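Local coordinates for protein AAR187Cp (Eremothecium gossypii, PDB 3ZIL) that probably acts on cohesin to regulate sister-chromatid cohesion during chromosome segregation, through the all-helical Wap1 domain described here, at residues M257-L261 and E300-F304; T275-I279 and F321-L325; F308-F312 and A344-L349; L328-Y332 and R370-V374. All blocks are in the same frame, centred on the assembly; numbering follows the deposited sequence.

Interaction 1: residues M257-L261 and E300-F304; sequences MSVQL and ELTNF
In the all-helical Wap1 domain, the last turn of helix 248-261 meets the short helical turn 299-302 and the start of the next helix, with Val-259 and Phe-304 supplying the buried apolar part. The Val-259 side chain crosses the Phe-304 ring at about a right angle. Its CG1 branch stands 3.6 Å from Phe-304 CZ, while CB of the valine lies 4.0 Å from CE1 of the phenylalanine, and the approach to the ring is oblique. With CG anti to the carbonyl carbon (chi1 -85°), Phe-304 carries its ring back over its own turn, where Leu-301 CD1 sits over one face, displaced toward the rim, 3.3 Å from the ring plane. The ring also stacks with Phe-326 and touches Leu-282 and Leu-285, so this edge of the contact merges with the interior.

Nearer the surface the pairing is mixed, with Met-257 against Glu-300. Met-257, extended beyond CG, brings CE to 3.7 Å from Glu-300 CG and 3.3 Å from Glu-300 OE2. The glutamate chain bends at chi2, and its other oxygen has a long, weak ion pair with Arg-253. Between the two ends Gln-260 crosses the gap, its CG 4.4 Å from Phe-304 CD1 and its side chain reaching across to Asn-303. The contact thus has a buried apolar flank and a more exposed mixed one, consistent with helix packing in an alpha-solenoid-like stack.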
loop_
_atom_site.group_PDB
_atom_site.type_symbol
_atom_site.label_atom_id
_atom_site.label_comp_id
_atom_site.label_asym_id
_atom_site.label_seq_id
_atom_site.Cartn_x
_atom_site.Cartn_y
_atom_site.Cartn_z
ATOM N N MET A 257 3.790 22.632 -1.344
ATOM C CA MET A 257 3.936 23.243 -2.645
ATOM C C MET A 257 2.967 22.593 -3.600
ATOM O O MET A 257 2.243 23.272 -4.324
ATOM C CB MET A 257 5.364 23.137 -3.155
ATOM C CG MET A 257 6.204 24.304 -2.623
ATOM S SD MET A 257 7.914 23.786 -2.566
ATOM C CE MET A 257 8.771 25.370 -2.646
ATOM N N SER A 258 2.935 21.274 -3.541
ATOM C CA SER A 258 1.861 20.546 -4.160
ATOM C C SER A 258 0.409 21.073 -3.880
ATOM O O SER A 258 -0.412 21.323 -4.817
ATOM C CB SER A 258 1.988 19.094 -3.839
ATOM O OG SER A 258 0.901 18.505 -4.466
ATOM N N VAL A 259 0.082 21.305 -2.626
ATOM C CA VAL A 259 -1.243 21.871 -2.349
ATOM C C VAL A 259 -1.376 23.242 -3.023
ATOM O O VAL A 259 -2.395 23.525 -3.690
ATOM C CB VAL A 259 -1.505 21.918 -0.840
ATOM C CG1 VAL A 259 -2.727 22.788 -0.495
ATOM C CG2 VAL A 259 -1.639 20.493 -0.301
ATOM N N GLN A 260 -0.327 24.069 -2.895
ATOM C CA GLN A 260 -0.303 25.399 -3.527
ATOM C C GLN A 260 -0.431 25.320 -5.046
ATOM O O GLN A 260 -1.042 26.193 -5.629
ATOM C CB GLN A 260 0.931 26.228 -3.184
ATOM C CG GLN A 260 0.879 27.000 -1.874
ATOM C CD GLN A 260 2.279 27.413 -1.436
ATOM O OE1 GLN A 260 2.945 26.702 -0.651
ATOM N NE2 GLN A 260 2.766 28.540 -1.981
ATOM N N LEU A 261 0.133 24.281 -5.662
ATOM C CA LEU A 261 0.067 24.096 -7.080
ATOM C C LEU A 261 -1.406 23.925 -7.482
ATOM O O LEU A 261 -1.771 24.316 -8.552
ATOM C CB LEU A 261 0.875 22.840 -7.497
ATOM C CG LEU A 261 1.095 22.629 -8.991
ATOM C CD1 LEU A 261 1.507 23.949 -9.593
ATOM C CD2 LEU A 261 2.176 21.594 -9.339
ATOM N N GLU A 300 7.233 27.336 3.946
ATOM C CA GLU A 300 6.283 27.204 2.789
ATOM C C GLU A 300 4.848 26.900 3.214
ATOM O O GLU A 300 3.940 27.136 2.439
ATOM C CB GLU A 300 6.686 26.134 1.708
ATOM C CG GLU A 300 7.759 26.566 0.720
ATOM C CD GLU A 300 9.151 26.178 1.210
ATOM O OE1 GLU A 300 9.431 26.213 2.445
ATOM O OE2 GLU A 300 9.969 25.790 0.347
ATOM N N LEU A 301 4.651 26.334 4.406
ATOM C CA LEU A 301 3.302 26.013 4.822
ATOM C C LEU A 301 2.594 27.336 5.173
ATOM O O LEU A 301 1.367 27.470 5.008
ATOM C CB LEU A 301 3.293 24.986 5.981
ATOM C CG LEU A 301 1.958 24.408 6.436
ATOM C CD1 LEU A 301 1.186 23.765 5.304
ATOM C CD2 LEU A 301 2.207 23.422 7.576
ATOM N N THR A 302 3.382 28.319 5.609
ATOM C CA THR A 302 2.815 29.621 5.931
ATOM C C THR A 302 2.393 30.382 4.660
ATOM O O THR A 302 1.629 31.337 4.743
ATOM C CB THR A 302 3.747 30.494 6.755
ATOM O OG1 THR A 302 4.751 31.022 5.884
ATOM C CG2 THR A 302 4.402 29.724 7.908
ATOM N N ASN A 303 2.855 29.955 3.491
ATOM C CA ASN A 303 2.329 30.519 2.247
ATOM C C ASN A 303 0.943 30.047 1.969
ATOM O O ASN A 303 0.362 30.432 0.947
ATOM C CB ASN A 303 3.139 30.088 1.074
ATOM C CG ASN A 303 4.499 30.678 1.088
ATOM O OD1 ASN A 303 4.728 31.714 1.705
ATOM N ND2 ASN A 303 5.425 30.006 0.445
ATOM N N PHE A 304 0.425 29.168 2.824
ATOM C CA PHE A 304 -1.018 28.866 2.807
ATOM C C PHE A 304 -1.756 30.179 3.233
ATOM O O PHE A 304 -2.980 30.323 2.983
ATOM C CB PHE A 304 -1.385 27.749 3.824
ATOM C CG PHE A 304 -1.223 26.299 3.330
ATOM C CD1 PHE A 304 -0.440 25.968 2.247
ATOM C CD2 PHE A 304 -1.860 25.248 4.052
ATOM C CE1 PHE A 304 -0.305 24.626 1.855
ATOM C CE2 PHE A 304 -1.755 23.912 3.649
ATOM C CZ PHE A 304 -0.964 23.597 2.553
#

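Interaction 2: residues T275-I279 and F321-L325; sequences TNLLI and FVLQL
Val-322 points toward 275-279 on helix 272-289 and spreads its two methyls across it. CG2 lies 3.5 Å from Thr-275 CG2 and 3.7 Å from Ile-279 CG1, whereas CG1 is 3.9 Å from Leu-278 CB. The valine crosses Ile-279 at about a right angle, the isoleucine presenting the flank of its longer branch rather than its end. On Thr-275 the methyl lies anti to the backbone N, which turns CG2 to the valine and leaves OG1 beside the backbone N, where it bonds to Ser-271 O and Ser-269 OG. The hydroxyl is therefore satisfied within its own surroundings and the interface stays apolar.

Because Val-322 also touches Leu-282 one turn further on, it sits among residues spaced i, i+3, i+4 and i+7, the definition of a knob-into-hole. The two short segments run nearly parallel, at 23°, with axes 10.0 Å apart, in the helical stack of the Wap1 domain.

Phe-321 addresses Ile-279 differently. Its ring is met at the edge, near its plane: Ile-279 CD1 comes to 3.8 Å from Phe-321 CD2, and Ile-279 CG2 to 3.9 Å from Phe-321 CE2, so both branches line one rim of the ring. The same branch, Ile-279 CG2, also meets Leu-325, whose CD2 stands 4.0 Å from it, the two side chains again crossing at about a right angle. A bound peptide packs on Ile-279, Phe-321 and Leu-325, while Leu-278 turns to Ile-266 and His-262.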
loop_
_atom_site.group_PDB
_atom_site.type_symbol
_atom_site.label_atom_id
_atom_site.label_comp_id
_atom_site.label_asym_id
_atom_site.label_seq_id
_atom_site.Cartn_x
_atom_site.Cartn_y
_atom_site.Cartn_z
ATOM N N THR A 275 -9.234 16.135 -6.070
ATOM C CA THR A 275 -9.851 16.398 -4.796
ATOM C C THR A 275 -9.365 15.395 -3.757
ATOM O O THR A 275 -8.869 15.788 -2.731
ATOM C CB THR A 275 -11.372 16.383 -4.920
ATOM O OG1 THR A 275 -11.746 17.523 -5.705
ATOM C CG2 THR A 275 -12.019 16.511 -3.557
ATOM N N ASN A 276 -9.479 14.110 -4.081
ATOM C CA ASN A 276 -8.904 13.076 -3.268
ATOM C C ASN A 276 -7.431 13.230 -2.972
ATOM O O ASN A 276 -6.994 12.991 -1.858
ATOM C CB ASN A 276 -9.199 11.716 -3.845
ATOM C CG ASN A 276 -10.641 11.350 -3.686
ATOM O OD1 ASN A 276 -11.362 11.925 -2.843
ATOM N ND2 ASN A 276 -11.093 10.397 -4.493
ATOM N N LEU A 277 -6.671 13.653 -3.966
ATOM C CA LEU A 277 -5.285 13.965 -3.799
ATOM C C LEU A 277 -5.056 15.107 -2.797
ATOM O O LEU A 277 -4.137 15.048 -1.972
ATOM C CB LEU A 277 -4.720 14.441 -5.131
ATOM C CG LEU A 277 -3.278 14.981 -5.033
ATOM C CD1 LEU A 277 -2.335 13.765 -4.895
ATOM C CD2 LEU A 277 -2.806 15.895 -6.183
ATOM N N LEU A 278 -5.827 16.188 -2.924
ATOM C CA LEU A 278 -5.631 17.250 -2.002
ATOM C C LEU A 278 -6.048 16.784 -0.628
ATOM O O LEU A 278 -5.398 17.148 0.365
ATOM C CB LEU A 278 -6.492 18.471 -2.364
ATOM C CG LEU A 278 -5.999 19.339 -3.491
ATOM C CD1 LEU A 278 -7.144 20.322 -3.734
ATOM C CD2 LEU A 278 -4.732 20.118 -3.114
ATOM N N ILE A 279 -7.162 16.025 -0.545
ATOM C CA ILE A 279 -7.593 15.566 0.792
ATOM C C ILE A 279 -6.489 14.699 1.421
ATOM O O ILE A 279 -6.160 14.809 2.608
ATOM C CB ILE A 279 -8.920 14.767 0.719
ATOM C CG1 ILE A 279 -10.144 15.726 0.436
ATOM C CG2 ILE A 279 -9.118 13.958 2.027
ATOM C CD1 ILE A 279 -11.447 14.989 0.045
ATOM N N PHE A 321 -15.543 19.803 2.321
ATOM C CA PHE A 321 -14.601 19.128 3.202
ATOM C C PHE A 321 -13.148 19.570 2.890
ATOM O O PHE A 321 -12.398 19.928 3.781
ATOM C CB PHE A 321 -14.747 17.628 3.015
ATOM C CG PHE A 321 -13.868 16.822 3.924
ATOM C CD1 PHE A 321 -14.151 16.740 5.283
ATOM C CD2 PHE A 321 -12.779 16.144 3.426
ATOM C CE1 PHE A 321 -13.372 15.988 6.122
ATOM C CE2 PHE A 321 -12.006 15.354 4.264
ATOM C CZ PHE A 321 -12.302 15.284 5.604
ATOM N N VAL A 322 -12.765 19.610 1.619
ATOM C CA VAL A 322 -11.382 20.000 1.328
ATOM C C VAL A 322 -10.992 21.387 1.840
ATOM O O VAL A 322 -9.920 21.544 2.390
ATOM C CB VAL A 322 -10.926 19.868 -0.146
ATOM C CG1 VAL A 322 -9.488 19.441 -0.144
ATOM C CG2 VAL A 322 -11.704 18.843 -0.909
ATOM N N LEU A 323 -11.866 22.390 1.638
ATOM C CA LEU A 323 -11.593 23.692 2.181
ATOM C C LEU A 323 -11.547 23.696 3.702
ATOM O O LEU A 323 -10.709 24.372 4.274
ATOM C CB LEU A 323 -12.593 24.744 1.664
ATOM C CG LEU A 323 -12.281 26.150 2.182
ATOM C CD1 LEU A 323 -10.812 26.530 2.027
ATOM C CD2 LEU A 323 -13.177 27.168 1.490
ATOM N N GLN A 324 -12.439 22.963 4.352
ATOM C CA GLN A 324 -12.406 22.858 5.818
ATOM C C GLN A 324 -11.123 22.276 6.343
ATOM O O GLN A 324 -10.553 22.753 7.331
ATOM C CB GLN A 324 -13.582 22.003 6.274
ATOM C CG GLN A 324 -14.862 22.846 6.164
ATOM C CD GLN A 324 -16.090 21.985 6.260
ATOM O OE1 GLN A 324 -16.093 20.841 5.771
ATOM N NE2 GLN A 324 -17.145 22.505 6.891
ATOM N N LEU A 325 -10.664 21.238 5.651
ATOM C CA LEU A 325 -9.435 20.578 6.010
ATOM C C LEU A 325 -8.268 21.572 5.776
ATOM O O LEU A 325 -7.345 21.698 6.588
ATOM C CB LEU A 325 -9.354 19.324 5.078
ATOM C CG LEU A 325 -8.276 18.284 5.408
ATOM C CD1 LEU A 325 -8.174 18.008 6.920
ATOM C CD2 LEU A 325 -8.500 17.016 4.558
#

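Interaction 3: residues F308-F312 and A344-L349; sequences FRSVF and AEADFL
Three phenylalanines, Phe-308 and Phe-312 on one helix and Phe-348 on the other, carry the contact between segments 308-312 and 344-349, whose axes stand at 84°. The aromatic pair proper is Phe-312 with Phe-348, an offset edge-to-face arrangement in which the edge of Phe-312 turns to the face of Phe-348. Their centroids are 5.6 Å apart and the planes stand at 68°.

Two CH-pi contacts accompany this pair. Glu-345 CG sits over the centre of the Phe-312 ring, 3.9 Å from its centroid, and the carboxylate beyond it lies almost parallel to the ring, the planes differing by 7°. The glutamate chain bends at chi2, which folds the carboxylate back over the ring. Phe-312 CA in turn lies over one face of Phe-348, displaced toward the rim.

Apolar packing completes the grip. Val-311 CG1 meets the edge of Phe-348 at 3.7 Å from CZ, Phe-308 CE1 approaches the same ring in its plane at 3.9 Å from Phe-348 CD2, and Ala-344 CB closes on Phe-312 CZ at 3.6 Å.

A ring-edge-to-carbonyl contact stands apart from these: Phe-308 CZ lies 3.6 Å from Glu-345 O, which sits in the plane of the ring.

Phe-308 also stacks with Tyr-330, and Leu-349 reaches Leu-327, both on helix 321-336, so that helix backs the aromatic group. The phenylalanine cluster joins helices 304-313 and 343-360 in the all-helical Wap1 domain, the sort of apolar inter-helix packing on which such a fold rests.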
loop_
_atom_site.group_PDB
_atom_site.type_symbol
_atom_site.label_atom_id
_atom_site.label_comp_id
_atom_site.label_asym_id
_atom_site.label_seq_id
_atom_site.Cartn_x
_atom_site.Cartn_y
_atom_site.Cartn_z
ATOM N N PHE A 308 -5.825 31.381 2.356
ATOM C CA PHE A 308 -6.789 31.670 3.394
ATOM C C PHE A 308 -7.323 33.104 3.196
ATOM O O PHE A 308 -8.485 33.346 3.410
ATOM C CB PHE A 308 -6.129 31.561 4.758
ATOM C CG PHE A 308 -6.896 32.201 5.846
ATOM C CD1 PHE A 308 -7.930 31.512 6.464
ATOM C CD2 PHE A 308 -6.581 33.507 6.278
ATOM C CE1 PHE A 308 -8.650 32.099 7.501
ATOM C CE2 PHE A 308 -7.296 34.093 7.303
ATOM C CZ PHE A 308 -8.336 33.376 7.927
ATOM N N ARG A 309 -6.458 34.039 2.824
ATOM C CA ARG A 309 -6.878 35.441 2.551
ATOM C C ARG A 309 -7.948 35.513 1.447
ATOM O O ARG A 309 -9.007 36.133 1.634
ATOM C CB ARG A 309 -5.682 36.302 2.177
ATOM C CG ARG A 309 -4.847 36.754 3.361
ATOM C CD ARG A 309 -3.734 37.698 2.893
ATOM N NE ARG A 309 -2.493 37.010 2.509
ATOM C CZ ARG A 309 -1.560 36.591 3.376
ATOM N NH1 ARG A 309 -1.735 36.772 4.684
ATOM N NH2 ARG A 309 -0.465 35.972 2.945
ATOM N N SER A 310 -7.675 34.843 0.327
ATOM C CA SER A 310 -8.635 34.663 -0.768
ATOM C C SER A 310 -9.998 34.259 -0.285
ATOM O O SER A 310 -11.014 34.852 -0.649
ATOM C CB SER A 310 -8.156 33.553 -1.693
ATOM O OG SER A 310 -7.786 34.063 -2.948
ATOM N N VAL A 311 -10.012 33.201 0.515
ATOM C CA VAL A 311 -11.241 32.600 1.011
ATOM C C VAL A 311 -11.983 33.547 1.983
ATOM O O VAL A 311 -13.226 33.628 2.001
ATOM C CB VAL A 311 -10.888 31.265 1.726
ATOM C CG1 VAL A 311 -12.049 30.748 2.545
ATOM C CG2 VAL A 311 -10.380 30.224 0.721
ATOM N N PHE A 312 -11.209 34.232 2.813
ATOM C CA PHE A 312 -11.771 35.104 3.823
ATOM C C PHE A 312 -12.460 36.323 3.188
ATOM O O PHE A 312 -13.535 36.735 3.634
ATOM C CB PHE A 312 -10.672 35.613 4.744
ATOM C CG PHE A 312 -11.118 36.772 5.597
ATOM C CD1 PHE A 312 -12.014 36.567 6.653
ATOM C CD2 PHE A 312 -10.671 38.081 5.319
ATOM C CE1 PHE A 312 -12.439 37.650 7.429
ATOM C CE2 PHE A 312 -11.077 39.157 6.108
ATOM C CZ PHE A 312 -11.956 38.947 7.154
ATOM N N ALA A 344 -11.231 39.962 12.652
ATOM C CA ALA A 344 -12.117 39.463 11.579
ATOM C C ALA A 344 -11.630 38.109 11.054
ATOM O O ALA A 344 -12.400 37.161 10.959
ATOM C CB ALA A 344 -12.186 40.458 10.393
ATOM N N GLU A 345 -10.372 38.067 10.641
ATOM C CA GLU A 345 -9.751 36.824 10.141
ATOM C C GLU A 345 -9.813 35.662 11.166
ATOM O O GLU A 345 -10.236 34.541 10.803
ATOM C CB GLU A 345 -8.321 37.087 9.666
ATOM C CG GLU A 345 -8.228 37.869 8.349
ATOM C CD GLU A 345 -8.306 39.407 8.563
ATOM O OE1 GLU A 345 -8.961 39.864 9.527
ATOM O OE2 GLU A 345 -7.714 40.183 7.784
ATOM N N ALA A 346 -9.408 35.925 12.417
ATOM C CA ALA A 346 -9.497 34.942 13.528
ATOM C C ALA A 346 -10.915 34.433 13.795
ATOM O O ALA A 346 -11.112 33.236 13.990
ATOM C CB ALA A 346 -8.877 35.490 14.818
ATOM N N ASP A 347 -11.904 35.338 13.818
ATOM C CA ASP A 347 -13.280 34.936 14.055
ATOM C C ASP A 347 -13.884 34.104 12.908
ATOM O O ASP A 347 -14.703 33.217 13.170
ATOM C CB ASP A 347 -14.181 36.165 14.347
ATOM C CG ASP A 347 -15.555 35.773 14.891
ATOM O OD1 ASP A 347 -15.690 35.223 16.012
ATOM O OD2 ASP A 347 -16.530 35.989 14.210
ATOM N N PHE A 348 -13.546 34.440 11.654
ATOM C CA PHE A 348 -13.990 33.630 10.485
ATOM C C PHE A 348 -13.436 32.179 10.590
ATOM O O PHE A 348 -14.167 31.183 10.366
ATOM C CB PHE A 348 -13.558 34.322 9.174
ATOM C CG PHE A 348 -13.612 33.457 7.951
ATOM C CD1 PHE A 348 -14.823 33.187 7.293
ATOM C CD2 PHE A 348 -12.440 32.928 7.424
ATOM C CE1 PHE A 348 -14.860 32.409 6.145
ATOM C CE2 PHE A 348 -12.469 32.124 6.289
ATOM C CZ PHE A 348 -13.683 31.853 5.646
ATOM N N LEU A 349 -12.172 32.085 10.970
ATOM C CA LEU A 349 -11.463 30.803 11.055
ATOM C C LEU A 349 -12.079 29.966 12.194
ATOM O O LEU A 349 -12.524 28.832 11.965
ATOM C CB LEU A 349 -9.942 31.046 11.249
ATOM C CG LEU A 349 -8.959 29.850 11.374
ATOM C CD1 LEU A 349 -9.161 28.870 10.212
ATOM C CD2 LEU A 349 -7.543 30.392 11.380
#

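Interaction 4: residues L328-Y332 and R370-V374; sequences LVYAY and RITRV
Tyr-332 has CG beside its backbone N (chi1 -84°) and its ring turned across the chain at chi2 -78°, a pose that stretches the phenol over Val-374 and carries OH to the backbone of Arg-370. Val-374 CG2 lies under the middle of the ring, 3.6 Å from the centroid, a CH-pi contact over the face. Beyond it, Tyr-332 OH donates a hydrogen bond of 2.8 Å to Arg-370 O, in the carbonyl plane and on a lone pair, the C=O···O angle being 121°. The aliphatic part of Arg-373 flanks the hydroxyl, with CG 3.6 Å from Tyr-332 OH.

Next to this pair, Leu-328 CD2 packs at 3.7 Å on Ile-371 CG1, and Ala-331 CB at 4.0 Å on Val-374 CG2. Helix 343-360 closes over Ala-331 and Val-374 through Leu-353. The Arg-370 side chain leads away, to a salt bridge with Glu-291 and a hydrogen bond with Asn-287.

Arg-370 O already receives a weak helical bond from Val-374 N, so the phenol gives this carbonyl a second donor, and one directed bond ties together helices 321-336 and 365-375 within an otherwise apolar interface.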
loop_
_atom_site.group_PDB
_atom_site.type_symbol
_atom_site.label_atom_id
_atom_site.label_comp_id
_atom_site.label_asym_id
_atom_site.label_seq_id
_atom_site.Cartn_x
_atom_site.Cartn_y
_atom_site.Cartn_z
ATOM N N LEU A 328 -8.132 24.016 8.714
ATOM C CA LEU A 328 -7.619 23.378 9.909
ATOM C C LEU A 328 -6.088 23.286 9.817
ATOM O O LEU A 328 -5.390 23.593 10.798
ATOM C CB LEU A 328 -8.267 21.987 10.102
ATOM C CG LEU A 328 -7.712 21.094 11.208
ATOM C CD1 LEU A 328 -7.708 21.786 12.548
ATOM C CD2 LEU A 328 -8.500 19.783 11.276
ATOM N N VAL A 329 -5.580 22.836 8.671
ATOM C CA VAL A 329 -4.147 22.637 8.562
ATOM C C VAL A 329 -3.489 24.039 8.660
ATOM O O VAL A 329 -2.513 24.226 9.398
ATOM C CB VAL A 329 -3.747 21.896 7.260
ATOM C CG1 VAL A 329 -2.258 22.102 6.957
ATOM C CG2 VAL A 329 -4.157 20.394 7.310
ATOM N N TYR A 330 -4.073 25.014 7.964
ATOM C CA TYR A 330 -3.653 26.419 8.078
ATOM C C TYR A 330 -3.611 26.975 9.546
ATOM O O TYR A 330 -2.645 27.598 9.946
ATOM C CB TYR A 330 -4.521 27.322 7.194
ATOM C CG TYR A 330 -4.066 28.757 7.346
ATOM C CD1 TYR A 330 -2.772 29.153 6.960
ATOM C CD2 TYR A 330 -4.902 29.707 7.924
ATOM C CE1 TYR A 330 -2.348 30.457 7.152
ATOM C CE2 TYR A 330 -4.485 31.010 8.104
ATOM C CZ TYR A 330 -3.211 31.368 7.722
ATOM O OH TYR A 330 -2.823 32.670 7.911
ATOM N N ALA A 331 -4.643 26.737 10.319
ATOM C CA ALA A 331 -4.710 27.202 11.720
ATOM C C ALA A 331 -3.497 26.664 12.486
ATOM O O ALA A 331 -2.897 27.399 13.292
ATOM C CB ALA A 331 -5.994 26.720 12.353
ATOM N N TYR A 332 -3.111 25.396 12.213
ATOM C CA TYR A 332 -1.892 24.818 12.831
ATOM C C TYR A 332 -0.632 25.542 12.375
ATOM O O TYR A 332 0.268 25.875 13.189
ATOM C CB TYR A 332 -1.788 23.275 12.574
ATOM C CG TYR A 332 -2.588 22.448 13.600
ATOM C CD1 TYR A 332 -2.091 22.243 14.852
ATOM C CD2 TYR A 332 -3.835 21.903 13.300
ATOM C CE1 TYR A 332 -2.786 21.559 15.810
ATOM C CE2 TYR A 332 -4.516 21.160 14.234
ATOM C CZ TYR A 332 -3.970 20.978 15.500
ATOM O OH TYR A 332 -4.624 20.283 16.500
ATOM N N ARG A 370 -8.574 17.214 16.759
ATOM C CA ARG A 370 -7.583 18.193 16.290
ATOM C C ARG A 370 -8.110 19.601 16.115
ATOM O O ARG A 370 -7.387 20.562 16.293
ATOM C CB ARG A 370 -6.884 17.669 15.050
ATOM C CG ARG A 370 -5.878 16.643 15.533
ATOM C CD ARG A 370 -5.688 15.552 14.562
ATOM N NE ARG A 370 -4.553 14.748 14.977
ATOM C CZ ARG A 370 -3.845 14.012 14.144
ATOM N NH1 ARG A 370 -4.106 13.968 12.816
ATOM N NH2 ARG A 370 -2.846 13.354 14.621
ATOM N N ILE A 371 -9.371 19.694 15.751
ATOM C CA ILE A 371 -10.055 20.951 15.641
ATOM C C ILE A 371 -10.177 21.553 17.057
ATOM O O ILE A 371 -9.793 22.683 17.275
ATOM C CB ILE A 371 -11.452 20.801 14.996
ATOM C CG1 ILE A 371 -11.363 20.391 13.502
ATOM C CG2 ILE A 371 -12.175 22.139 15.098
ATOM C CD1 ILE A 371 -12.667 19.809 12.974
ATOM N N THR A 372 -10.692 20.784 18.012
ATOM C CA THR A 372 -10.851 21.243 19.390
ATOM C C THR A 372 -9.570 21.857 19.950
ATOM O O THR A 372 -9.599 22.942 20.503
ATOM C CB THR A 372 -11.237 20.084 20.315
ATOM O OG1 THR A 372 -12.633 19.858 20.181
ATOM C CG2 THR A 372 -10.887 20.450 21.795
ATOM N N ARG A 373 -8.486 21.084 19.862
ATOM C CA ARG A 373 -7.159 21.488 20.280
ATOM C C ARG A 373 -6.765 22.862 19.728
ATOM O O ARG A 373 -6.311 23.722 20.502
ATOM C CB ARG A 373 -6.133 20.382 19.905
ATOM C CG ARG A 373 -4.670 20.747 20.072
ATOM C CD ARG A 373 -4.425 21.299 21.473
ATOM N NE ARG A 373 -3.103 21.012 22.009
ATOM C CZ ARG A 373 -2.862 20.746 23.293
ATOM N NH1 ARG A 373 -3.857 20.691 24.169
ATOM N NH2 ARG A 373 -1.625 20.505 23.701
ATOM N N VAL A 374 -6.993 23.063 18.424
ATOM C CA VAL A 374 -6.634 24.274 17.713
ATOM C C VAL A 374 -7.555 25.420 18.145
ATOM O O VAL A 374 -7.081 26.535 18.323
ATOM C CB VAL A 374 -6.607 24.053 16.150
ATOM C CG1 VAL A 374 -7.700 24.840 15.457
ATOM C CG2 VAL A 374 -5.276 24.501 15.558
#

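All four contacts lie toward the C-terminal end of the Wap1 domain, on the same side of the chain's centre, with centres about 14 to 18 Å apart. Helix 321-336 serves interactions 2 and 4 through successive turns. Along the chain, interactions 1 and 2 interleave, as do 2 and 3, and 3 and 4, whereas 1 closes before 3 and 4 open. Direct packing joins several: Val-259 CA meets Leu-278 CD2 at 4.0 Å, Leu-323 CD2 meets Val-311 CG1 at 3.9 Å, and Phe-304 and Phe-308 both touch Tyr-330. The contacts thus knit seven helical elements, from 248-261 to 365-375, into one continuous packed end of the elongated domain.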